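Local coordinates for 350aa long hypothetical aspartate-semialdehyde dehydrogenase (PDB 2EP5), which probably catalyses the NADPH-dependent reduction of malonyl-CoA to 3-oxopropanoate, as a member of the aspartate-semialdehyde dehydrogenase family, at residues 161-166 and 263-268; 248-253 and 318-323; 254-259 and 313-318. All blocks are in the same frame, centred on the assembly; numbering follows the deposited sequence.

All three contacts belong to the dimerisation domain and gather around one mixed sheet. Contact 2 pairs two central strands of it; its centre lies about 14 Å from that of contact 1 and about 7 Å from that of contact 3. Contact 1 joins helical segments against the sheet: L163 CD1 lies 4.1 Å from L320 CD1, and I166 also packs on I250. Contact 3 shares N318 with contact 2 and uses the next strand, while helix 258-266 serves both contacts 1 and 3. Contacts 2 and 3 reach the second subunit. Contacts 1 and 3 lie away from the predicted catalytic residues; in contact 2 the side chain of I248 is about 11 Å from that of H244, the predicted proton acceptor.

Contact 1: 161-166 and 263-268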
loop_
_atom_site.group_PDB
_atom_site.type_symbol
_atom_site.label_atom_id
_atom_site.label_comp_id
_atom_site.label_asym_id
_atom_site.label_seq_id
_atom_site.Cartn_x
_atom_site.Cartn_y
_atom_site.Cartn_z
ATOM N N LYS A 161 16.782 -14.376 -25.826
ATOM C CA LYS A 161 17.990 -14.942 -26.430
ATOM C C LYS A 161 17.829 -16.396 -26.878
ATOM O O LYS A 161 18.001 -16.715 -28.056
ATOM C CB LYS A 161 19.171 -14.828 -25.458
ATOM C CG LYS A 161 20.458 -15.475 -25.953
ATOM C CD LYS A 161 21.025 -14.747 -27.160
ATOM C CE LYS A 161 22.317 -15.415 -27.633
ATOM N NZ LYS A 161 22.991 -14.629 -28.698
ATOM N N PRO A 162 17.504 -17.304 -25.944
ATOM C CA PRO A 162 17.343 -18.702 -26.352
ATOM C C PRO A 162 16.194 -18.920 -27.336
ATOM O O PRO A 162 16.014 -20.022 -27.854
ATOM C CB PRO A 162 17.136 -19.429 -25.023
ATOM C CG PRO A 162 16.520 -18.374 -24.142
ATOM C CD PRO A 162 17.318 -17.149 -24.490
ATOM N N LEU A 163 15.423 -17.866 -27.596
ATOM C CA LEU A 163 14.299 -17.941 -28.531
ATOM C C LEU A 163 14.496 -16.900 -29.632
ATOM O O LEU A 163 13.555 -16.520 -30.336
ATOM C CB LEU A 163 12.980 -17.664 -27.799
ATOM C CG LEU A 163 12.666 -18.461 -26.531
ATOM C CD1 LEU A 163 11.241 -18.151 -26.077
ATOM C CD2 LEU A 163 12.824 -19.949 -26.797
ATOM N N ILE A 164 15.735 -16.449 -29.781
ATOM C CA ILE A 164 16.057 -15.429 -30.766
ATOM C C ILE A 164 15.591 -15.739 -32.188
ATOM O O ILE A 164 15.247 -14.825 -32.931
ATOM C CB ILE A 164 17.583 -15.132 -30.774
ATOM C CG1 ILE A 164 17.878 -13.962 -31.712
ATOM C CG2 ILE A 164 18.366 -16.368 -31.194
ATOM C CD1 ILE A 164 17.192 -12.672 -31.316
ATOM N N GLU A 165 15.557 -17.009 -32.577
ATOM C CA GLU A 165 15.132 -17.311 -33.937
ATOM C C GLU A 165 13.640 -17.075 -34.170
ATOM O O GLU A 165 13.222 -16.782 -35.290
ATOM C CB GLU A 165 15.481 -18.745 -34.335
ATOM C CG GLU A 165 15.561 -18.880 -35.852
ATOM C CD GLU A 165 14.982 -20.177 -36.387
ATOM O OE1 GLU A 165 15.535 -21.253 -36.061
ATOM O OE2 GLU A 165 13.976 -20.110 -37.138
ATOM N N ILE A 166 12.840 -17.211 -33.117
ATOM C CA ILE A 166 11.402 -16.986 -33.227
ATOM C C ILE A 166 11.137 -15.487 -33.149
ATOM O O ILE A 166 10.407 -14.928 -33.976
ATOM C CB ILE A 166 10.641 -17.675 -32.085
ATOM C CG1 ILE A 166 10.921 -19.178 -32.109
ATOM C CG2 ILE A 166 9.152 -17.414 -32.222
ATOM C CD1 ILE A 166 10.310 -19.931 -30.939
ATOM N N LYS A 263 11.524 -26.436 -22.157
ATOM C CA LYS A 263 12.745 -27.196 -21.946
ATOM C C LYS A 263 13.986 -26.345 -22.230
ATOM O O LYS A 263 14.937 -26.339 -21.448
ATOM C CB LYS A 263 12.752 -28.436 -22.845
ATOM C CG LYS A 263 13.991 -29.314 -22.692
ATOM C CD LYS A 263 14.055 -30.419 -23.758
ATOM C CE LYS A 263 12.881 -31.390 -23.657
ATOM N NZ LYS A 263 12.906 -32.406 -24.754
ATOM N N THR A 264 13.968 -25.622 -23.346
ATOM C CA THR A 264 15.098 -24.784 -23.737
ATOM C C THR A 264 15.412 -23.710 -22.695
ATOM O O THR A 264 16.577 -23.457 -22.388
ATOM C CB THR A 264 14.838 -24.102 -25.114
ATOM O OG1 THR A 264 14.617 -25.108 -26.115
ATOM C CG2 THR A 264 16.030 -23.248 -25.526
ATOM N N LEU A 265 14.373 -23.089 -22.149
ATOM C CA LEU A 265 14.548 -22.042 -21.146
ATOM C C LEU A 265 15.067 -22.573 -19.811
ATOM O O LEU A 265 15.937 -21.960 -19.196
ATOM C CB LEU A 265 13.226 -21.307 -20.909
ATOM C CG LEU A 265 12.544 -20.619 -22.094
ATOM C CD1 LEU A 265 11.184 -20.113 -21.653
ATOM C CD2 LEU A 265 13.402 -19.472 -22.609
ATOM N N LYS A 266 14.532 -23.707 -19.363
ATOM C CA LYS A 266 14.948 -24.284 -18.088
ATOM C C LYS A 266 16.355 -24.868 -18.151
ATOM O O LYS A 266 17.043 -24.965 -17.139
ATOM C CB LYS A 266 13.957 -25.369 -17.640
ATOM C CG LYS A 266 13.955 -26.618 -18.498
ATOM C CD LYS A 266 12.878 -27.607 -18.067
ATOM C CE LYS A 266 13.194 -28.277 -16.730
ATOM N NZ LYS A 266 13.161 -27.345 -15.565
ATOM N N ASN A 267 16.777 -25.254 -19.348
ATOM C CA ASN A 267 18.102 -25.824 -19.545
ATOM C C ASN A 267 19.110 -24.796 -20.035
ATOM O O ASN A 267 20.254 -25.146 -20.321
ATOM C CB ASN A 267 18.042 -26.966 -20.560
ATOM C CG ASN A 267 17.436 -28.228 -19.986
ATOM O OD1 ASN A 267 17.103 -29.149 -20.729
ATOM N ND2 ASN A 267 17.300 -28.284 -18.658
ATOM N N PHE A 268 18.700 -23.537 -20.139
ATOM C CA PHE A 268 19.620 -22.513 -20.619
ATOM C C PHE A 268 20.774 -22.241 -19.669
ATOM O O PHE A 268 20.569 -21.795 -18.539
ATOM C CB PHE A 268 18.896 -21.195 -20.884
ATOM C CG PHE A 268 19.792 -20.121 -21.450
ATOM C CD1 PHE A 268 20.398 -20.286 -22.697
ATOM C CD2 PHE A 268 20.036 -18.946 -20.736
ATOM C CE1 PHE A 268 21.234 -19.295 -23.227
ATOM C CE2 PHE A 268 20.869 -17.951 -21.252
ATOM C CZ PHE A 268 21.469 -18.125 -22.500
#
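P162 and L265 approach with their CA atoms 6.8 Å apart, where the short 3-10 turn 161-162 meets the last turn of helix 258-266. Both segments are part of the helical layer over one face of the mixed sheet of the dimerisation domain. L163 occupies the N-cap position of helix 164-168, and I164 N bonds back to K161 O at 2.9 Å, holding the tight bend that presents P162. No hydrogen bond crosses the gap, so the fit depends on apolar surfaces.

Proline suits this bend because it needs no backbone N-H partner and offers a rigid hydrocarbon ring. Its CG meets L265 CD2 at 3.6 Å, the two side chains crossing at about a right angle. The same leucine methyl also reaches L163 CG, at 4.1 Å, and thus sits against both neighbours. L265 also packs on I285 and V287 of strand 285-287, a place for a branched apolar residue.

T264 divides its two branches: OG1 is hydrogen-bonded to E260 O in the preceding turn of its own helix, while CG2 faces P162 CB at 4.0 Å. A threonine can therefore satisfy its hydroxyl within the helix and still give a methyl group to the contact. Just past the helix end, F268 has CG anti to its backbone N (chi1 -177°), which carries the ring back toward the proline and on to E123 and I124 of helix 122-125. The ring meets the proline obliquely, with F268 CD1 4.1 Å from P162 CB.

Contact 2: 248-253 and 318-323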
loop_
_atom_site.group_PDB
_atom_site.type_symbol
_atom_site.label_atom_id
_atom_site.label_comp_id
_atom_site.label_asym_id
_atom_site.label_seq_id
_atom_site.Cartn_x
_atom_site.Cartn_y
_atom_site.Cartn_z
ATOM N N ILE A 248 5.575 -10.692 -22.363
ATOM C CA ILE A 248 6.121 -10.742 -23.703
ATOM C C ILE A 248 5.222 -11.518 -24.659
ATOM O O ILE A 248 4.820 -12.649 -24.376
ATOM C CB ILE A 248 7.542 -11.370 -23.671
ATOM C CG1 ILE A 248 8.440 -10.537 -22.740
ATOM C CG2 ILE A 248 8.142 -11.438 -25.089
ATOM C CD1 ILE A 248 9.836 -11.107 -22.534
ATOM N N ASN A 249 4.890 -10.884 -25.781
ATOM C CA ASN A 249 4.062 -11.517 -26.799
ATOM C C ASN A 249 4.800 -11.533 -28.128
ATOM O O ASN A 249 4.963 -10.495 -28.769
ATOM C CB ASN A 249 2.733 -10.782 -26.982
ATOM C CG ASN A 249 1.786 -10.977 -25.812
ATOM O OD1 ASN A 249 1.883 -10.289 -24.798
ATOM N ND2 ASN A 249 0.870 -11.928 -25.945
ATOM N N ILE A 250 5.264 -12.709 -28.530
ATOM C CA ILE A 250 5.958 -12.825 -29.797
ATOM C C ILE A 250 4.911 -13.172 -30.859
ATOM O O ILE A 250 4.543 -14.339 -31.029
ATOM C CB ILE A 250 7.050 -13.910 -29.722
ATOM C CG1 ILE A 250 8.073 -13.521 -28.646
ATOM C CG2 ILE A 250 7.733 -14.065 -31.071
ATOM C CD1 ILE A 250 9.247 -14.482 -28.512
ATOM N N VAL A 251 4.421 -12.139 -31.547
ATOM C CA VAL A 251 3.397 -12.296 -32.590
ATOM C C VAL A 251 4.024 -12.822 -33.873
ATOM O O VAL A 251 4.695 -12.088 -34.591
ATOM C CB VAL A 251 2.695 -10.947 -32.896
ATOM C CG1 VAL A 251 1.494 -11.173 -33.815
ATOM C CG2 VAL A 251 2.264 -10.280 -31.585
ATOM N N THR A 252 3.782 -14.094 -34.164
ATOM C CA THR A 252 4.353 -14.724 -35.347
ATOM C C THR A 252 3.596 -15.988 -35.741
ATOM O O THR A 252 2.928 -16.598 -34.913
ATOM C CB THR A 252 5.827 -15.103 -35.086
ATOM O OG1 THR A 252 6.341 -15.837 -36.201
ATOM C CG2 THR A 252 5.944 -15.949 -33.815
ATOM N N ASN A 253 3.708 -16.379 -37.006
ATOM C CA ASN A 253 3.041 -17.583 -37.485
ATOM C C ASN A 253 4.027 -18.745 -37.594
ATOM O O ASN A 253 3.692 -19.814 -38.099
ATOM C CB ASN A 253 2.370 -17.321 -38.834
ATOM C CG ASN A 253 1.060 -16.556 -38.696
ATOM O OD1 ASN A 253 0.871 -15.501 -39.311
ATOM N ND2 ASN A 253 0.143 -17.092 -37.894
ATOM N N ASN A 318 -1.048 -17.393 -33.797
ATOM C CA ASN A 318 -0.083 -16.382 -34.218
ATOM C C ASN A 318 0.640 -15.675 -33.059
ATOM O O ASN A 318 1.058 -14.524 -33.196
ATOM C CB ASN A 318 -0.803 -15.361 -35.116
ATOM C CG ASN A 318 0.155 -14.452 -35.885
ATOM O OD1 ASN A 318 1.234 -14.872 -36.305
ATOM N ND2 ASN A 318 -0.254 -13.205 -36.091
ATOM N N VAL A 319 0.803 -16.351 -31.924
ATOM C CA VAL A 319 1.491 -15.720 -30.802
ATOM C C VAL A 319 1.968 -16.634 -29.673
ATOM O O VAL A 319 1.255 -17.536 -29.213
ATOM C CB VAL A 319 0.623 -14.598 -30.172
ATOM C CG1 VAL A 319 -0.648 -15.185 -29.588
ATOM C CG2 VAL A 319 1.421 -13.860 -29.097
ATOM N N LEU A 320 3.194 -16.377 -29.234
ATOM C CA LEU A 320 3.802 -17.118 -28.143
ATOM C C LEU A 320 3.869 -16.119 -27.006
ATOM O O LEU A 320 4.538 -15.086 -27.124
ATOM C CB LEU A 320 5.219 -17.556 -28.509
ATOM C CG LEU A 320 5.961 -18.586 -27.645
ATOM C CD1 LEU A 320 7.375 -18.079 -27.401
ATOM C CD2 LEU A 320 5.247 -18.833 -26.330
ATOM N N ARG A 321 3.167 -16.404 -25.916
ATOM C CA ARG A 321 3.184 -15.495 -24.780
ATOM C C ARG A 321 3.912 -16.074 -23.576
ATOM O O ARG A 321 3.970 -17.289 -23.391
ATOM C CB ARG A 321 1.769 -15.113 -24.342
ATOM C CG ARG A 321 1.801 -14.054 -23.238
ATOM C CD ARG A 321 0.648 -14.175 -22.277
ATOM N NE ARG A 321 0.505 -15.529 -21.745
ATOM C CZ ARG A 321 -0.598 -15.963 -21.145
ATOM N NH1 ARG A 321 -1.630 -15.145 -21.002
ATOM N NH2 ARG A 321 -0.689 -17.218 -20.732
ATOM N N LEU A 322 4.461 -15.186 -22.755
ATOM C CA LEU A 322 5.165 -15.599 -21.555
ATOM C C LEU A 322 5.353 -14.415 -20.619
ATOM O O LEU A 322 5.390 -13.264 -21.061
ATOM C CB LEU A 322 6.516 -16.234 -21.914
ATOM C CG LEU A 322 7.625 -15.432 -22.595
ATOM C CD1 LEU A 322 8.321 -14.534 -21.580
ATOM C CD2 LEU A 322 8.635 -16.391 -23.189
ATOM N N VAL A 323 5.430 -14.714 -19.322
ATOM C CA VAL A 323 5.622 -13.711 -18.278
ATOM C C VAL A 323 6.959 -13.980 -17.591
ATOM O O VAL A 323 7.240 -15.100 -17.153
ATOM C CB VAL A 323 4.489 -13.765 -17.211
ATOM C CG1 VAL A 323 4.761 -12.752 -16.108
ATOM C CG2 VAL A 323 3.127 -13.472 -17.866
#
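I248 and L322 exchange two backbone hydrogen bonds, I248 N to L322 O at 2.9 Å and L322 N to I248 O at 3.0 Å. I250 and L320 repeat the pattern: I250 N reaches L320 O at 2.9 Å, and L320 N reaches I250 O at 3.0 Å. The two are hydrogen-bonded pairs of an antiparallel ladder whose strand axes run at 169°, with N249 and R321 as the non-hydrogen-bonded pair between them. Beyond V251 the ladder closes with a more bent bond, T252 N to N318 O at 2.9 Å.

N318 ends the turn between strands 308-316 and 319-326 in a left-handed backbone conformation, which asparagine tolerates well. Its side chain crosses that of N253 obliquely, the amide planes only 15° apart, and lies next to V251 CG1. Replacing N318 by alanine would remove this amide and would probably leave the N253 side chain freer to turn and the V251 methyl less covered.

On the face that carries I248, I250, L320 and L322, I248 and L322 lie side by side, CD1 to CD1 at 3.9 Å. L322 has CG in the crowded position between backbone N and carbonyl carbon (chi1 64°), which swings CD1 back over the isoleucine. I250 CD1 meets L320 CD1 at 4.2 Å. Branched apolar residues suit this face: helices 151-160 and 164-168 pack on I248 and I250, while L320 meets I256.

On the opposite face, N249 ND2 lies 3.6 Å from R321 CG, the amide resting alongside the arginine's aliphatic stem. This face, which also carries V251 and V319, is turned to the second subunit; R321 bonds to T234 there and to R312 O in its own chain. The ladder thus pairs the inward-facing backbone groups, and the flanking strands take up the alternate ones.

Contact 3: 254-259 and 313-318; sequences ERINIE and IRHENN
I256 and I258, on the lead-in and first turn of helix 258-266, pack on I313 and H315 of strand 308-316, the first strand of a beta-hairpin at the edge of the dimerisation domain. No hydrogen bond joins the two segments; a CH-pi contact and aliphatic packing do.

I256 packs on one face of the H315 imidazole, its CB 4.1 Å from the ring centroid and just 6° off the ring normal. H315 CD2 also comes within 3.8 Å of I256 O. The second grip on the ring's rotation is a weak hydrogen bond between ND1 and V319 O across the hairpin. A histidine can use both its flat face and a nitrogen here, at a surface position.

I258 works with its longer branch. CG1 runs anti to the backbone N (chi1 -156°), and the chain ends in CD1, which settles over the strand: I258 CD1 is 3.5 Å from H315 N, 3.7 Å from H315 CB and 3.8 Å from I313 CG2. An isoleucine reaches the strand backbone in this way and bridges two residues that share a face.

R314 and E316 alternate onto the other face. R314 NE gives E316 OE2 a nearly straight hydrogen bond of 2.7 Å, part of a salt bridge, with the oxygen in the guanidinium plane. The other oxygen, OE1, is hydrogen-bonded to T232 of the second subunit.

Around the contact, N257 caps the helix start through E260 N. I256 leans on L320 of strand 319-326 and on I261, while I313 reaches K262 and L265, so helix 258-266 packs against the hairpin on the face turned from the neighbouring subunit.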
loop_
_atom_site.group_PDB
_atom_site.type_symbol
_atom_site.label_atom_id
_atom_site.label_comp_id
_atom_site.label_asym_id
_atom_site.label_seq_id
_atom_site.Cartn_x
_atom_site.Cartn_y
_atom_site.Cartn_z
ATOM N N GLU A 254 5.248 -18.530 -37.120
ATOM C CA GLU A 254 6.260 -19.584 -37.143
ATOM C C GLU A 254 5.747 -20.730 -36.282
ATOM O O GLU A 254 5.049 -20.502 -35.296
ATOM C CB GLU A 254 7.588 -19.077 -36.566
ATOM C CG GLU A 254 8.291 -18.018 -37.404
ATOM C CD GLU A 254 8.681 -18.536 -38.777
ATOM O OE1 GLU A 254 9.273 -19.635 -38.842
ATOM O OE2 GLU A 254 8.400 -17.848 -39.787
ATOM N N ARG A 255 6.076 -21.961 -36.654
ATOM C CA ARG A 255 5.640 -23.110 -35.872
ATOM C C ARG A 255 6.285 -22.977 -34.497
ATOM O O ARG A 255 7.367 -22.398 -34.364
ATOM C CB ARG A 255 6.079 -24.416 -36.539
ATOM C CG ARG A 255 5.661 -24.537 -38.000
ATOM C CD ARG A 255 6.045 -25.885 -38.584
ATOM N NE ARG A 255 7.410 -26.276 -38.238
ATOM C CZ ARG A 255 8.497 -25.579 -38.555
ATOM N NH1 ARG A 255 8.383 -24.445 -39.229
ATOM N NH2 ARG A 255 9.697 -26.013 -38.194
ATOM N N ILE A 256 5.622 -23.505 -33.476
ATOM C CA ILE A 256 6.149 -23.413 -32.128
ATOM C C ILE A 256 5.829 -24.633 -31.277
ATOM O O ILE A 256 4.666 -24.977 -31.081
ATOM C CB ILE A 256 5.603 -22.148 -31.425
ATOM C CG1 ILE A 256 6.163 -20.896 -32.106
ATOM C CG2 ILE A 256 5.967 -22.171 -29.953
ATOM C CD1 ILE A 256 5.508 -19.600 -31.678
ATOM N N ASN A 257 6.880 -25.286 -30.784
ATOM C CA ASN A 257 6.745 -26.457 -29.921
ATOM C C ASN A 257 6.806 -25.933 -28.486
ATOM O O ASN A 257 7.888 -25.721 -27.929
ATOM C CB ASN A 257 7.900 -27.434 -30.159
ATOM C CG ASN A 257 7.744 -28.725 -29.365
ATOM O OD1 ASN A 257 7.412 -28.702 -28.179
ATOM N ND2 ASN A 257 7.992 -29.858 -30.016
ATOM N N ILE A 258 5.639 -25.722 -27.892
ATOM C CA ILE A 258 5.558 -25.191 -26.541
ATOM C C ILE A 258 6.440 -25.906 -25.511
ATOM O O ILE A 258 7.146 -25.255 -24.744
ATOM C CB ILE A 258 4.095 -25.186 -26.055
ATOM C CG1 ILE A 258 3.913 -24.135 -24.967
ATOM C CG2 ILE A 258 3.691 -26.565 -25.564
ATOM C CD1 ILE A 258 3.930 -22.721 -25.507
ATOM N N GLU A 259 6.410 -27.237 -25.501
ATOM C CA GLU A 259 7.196 -28.006 -24.549
ATOM C C GLU A 259 8.701 -27.885 -24.779
ATOM O O GLU A 259 9.478 -27.860 -23.823
ATOM C CB GLU A 259 6.781 -29.484 -24.579
ATOM C CG GLU A 259 5.347 -29.754 -24.114
ATOM C CD GLU A 259 5.068 -29.256 -22.697
ATOM O OE1 GLU A 259 5.752 -29.709 -21.752
ATOM O OE2 GLU A 259 4.165 -28.407 -22.527
ATOM N N ILE A 313 3.789 -19.669 -19.940
ATOM C CA ILE A 313 4.287 -19.869 -21.296
ATOM C C ILE A 313 3.142 -20.488 -22.091
ATOM O O ILE A 313 2.701 -21.601 -21.800
ATOM C CB ILE A 313 5.520 -20.801 -21.290
ATOM C CG1 ILE A 313 6.680 -20.111 -20.565
ATOM C CG2 ILE A 313 5.918 -21.161 -22.711
ATOM C CD1 ILE A 313 7.909 -20.981 -20.400
ATOM N N ARG A 314 2.658 -19.765 -23.097
ATOM C CA ARG A 314 1.525 -20.251 -23.869
ATOM C C ARG A 314 1.562 -19.907 -25.360
ATOM O O ARG A 314 2.039 -18.841 -25.767
ATOM C CB ARG A 314 0.244 -19.700 -23.233
ATOM C CG ARG A 314 -1.068 -20.138 -23.877
ATOM C CD ARG A 314 -2.219 -19.383 -23.222
ATOM N NE ARG A 314 -3.526 -19.692 -23.799
ATOM C CZ ARG A 314 -4.193 -20.826 -23.602
ATOM N NH1 ARG A 314 -3.683 -21.780 -22.835
ATOM N NH2 ARG A 314 -5.380 -21.002 -24.169
ATOM N N HIS A 315 1.040 -20.826 -26.167
ATOM C CA HIS A 315 0.987 -20.650 -27.609
ATOM C C HIS A 315 -0.450 -20.614 -28.120
ATOM O O HIS A 315 -1.157 -21.618 -28.085
ATOM C CB HIS A 315 1.759 -21.776 -28.309
ATOM C CG HIS A 315 1.618 -21.775 -29.803
ATOM N ND1 HIS A 315 1.591 -20.617 -30.553
ATOM C CD2 HIS A 315 1.531 -22.796 -30.690
ATOM C CE1 HIS A 315 1.493 -20.924 -31.834
ATOM N NE2 HIS A 315 1.455 -22.240 -31.945
ATOM N N GLU A 316 -0.880 -19.443 -28.573
ATOM C CA GLU A 316 -2.217 -19.290 -29.127
ATOM C C GLU A 316 -2.034 -18.979 -30.606
ATOM O O GLU A 316 -0.924 -19.102 -31.136
ATOM C CB GLU A 316 -2.975 -18.153 -28.441
ATOM C CG GLU A 316 -3.085 -18.302 -26.932
ATOM C CD GLU A 316 -4.208 -17.471 -26.339
ATOM O OE1 GLU A 316 -4.413 -16.328 -26.797
ATOM O OE2 GLU A 316 -4.881 -17.956 -25.404
ATOM N N ASN A 317 -3.104 -18.572 -31.277
ATOM C CA ASN A 317 -3.010 -18.278 -32.700
ATOM C C ASN A 317 -2.078 -17.112 -33.006
ATOM O O ASN A 317 -2.282 -15.993 -32.532
ATOM C CB ASN A 317 -4.394 -17.983 -33.287
ATOM C CG ASN A 317 -4.364 -17.852 -34.806
ATOM O OD1 ASN A 317 -4.107 -18.826 -35.519
ATOM N ND2 ASN A 317 -4.614 -16.644 -35.304
ATOM N N ASN A 318 -1.048 -17.393 -33.797
ATOM C CA ASN A 318 -0.083 -16.382 -34.218
ATOM C C ASN A 318 0.640 -15.675 -33.059
ATOM O O ASN A 318 1.058 -14.524 -33.196
ATOM C CB ASN A 318 -0.803 -15.361 -35.116
ATOM C CG ASN A 318 0.155 -14.452 -35.885
ATOM O OD1 ASN A 318 1.234 -14.872 -36.305
ATOM N ND2 ASN A 318 -0.254 -13.205 -36.091
#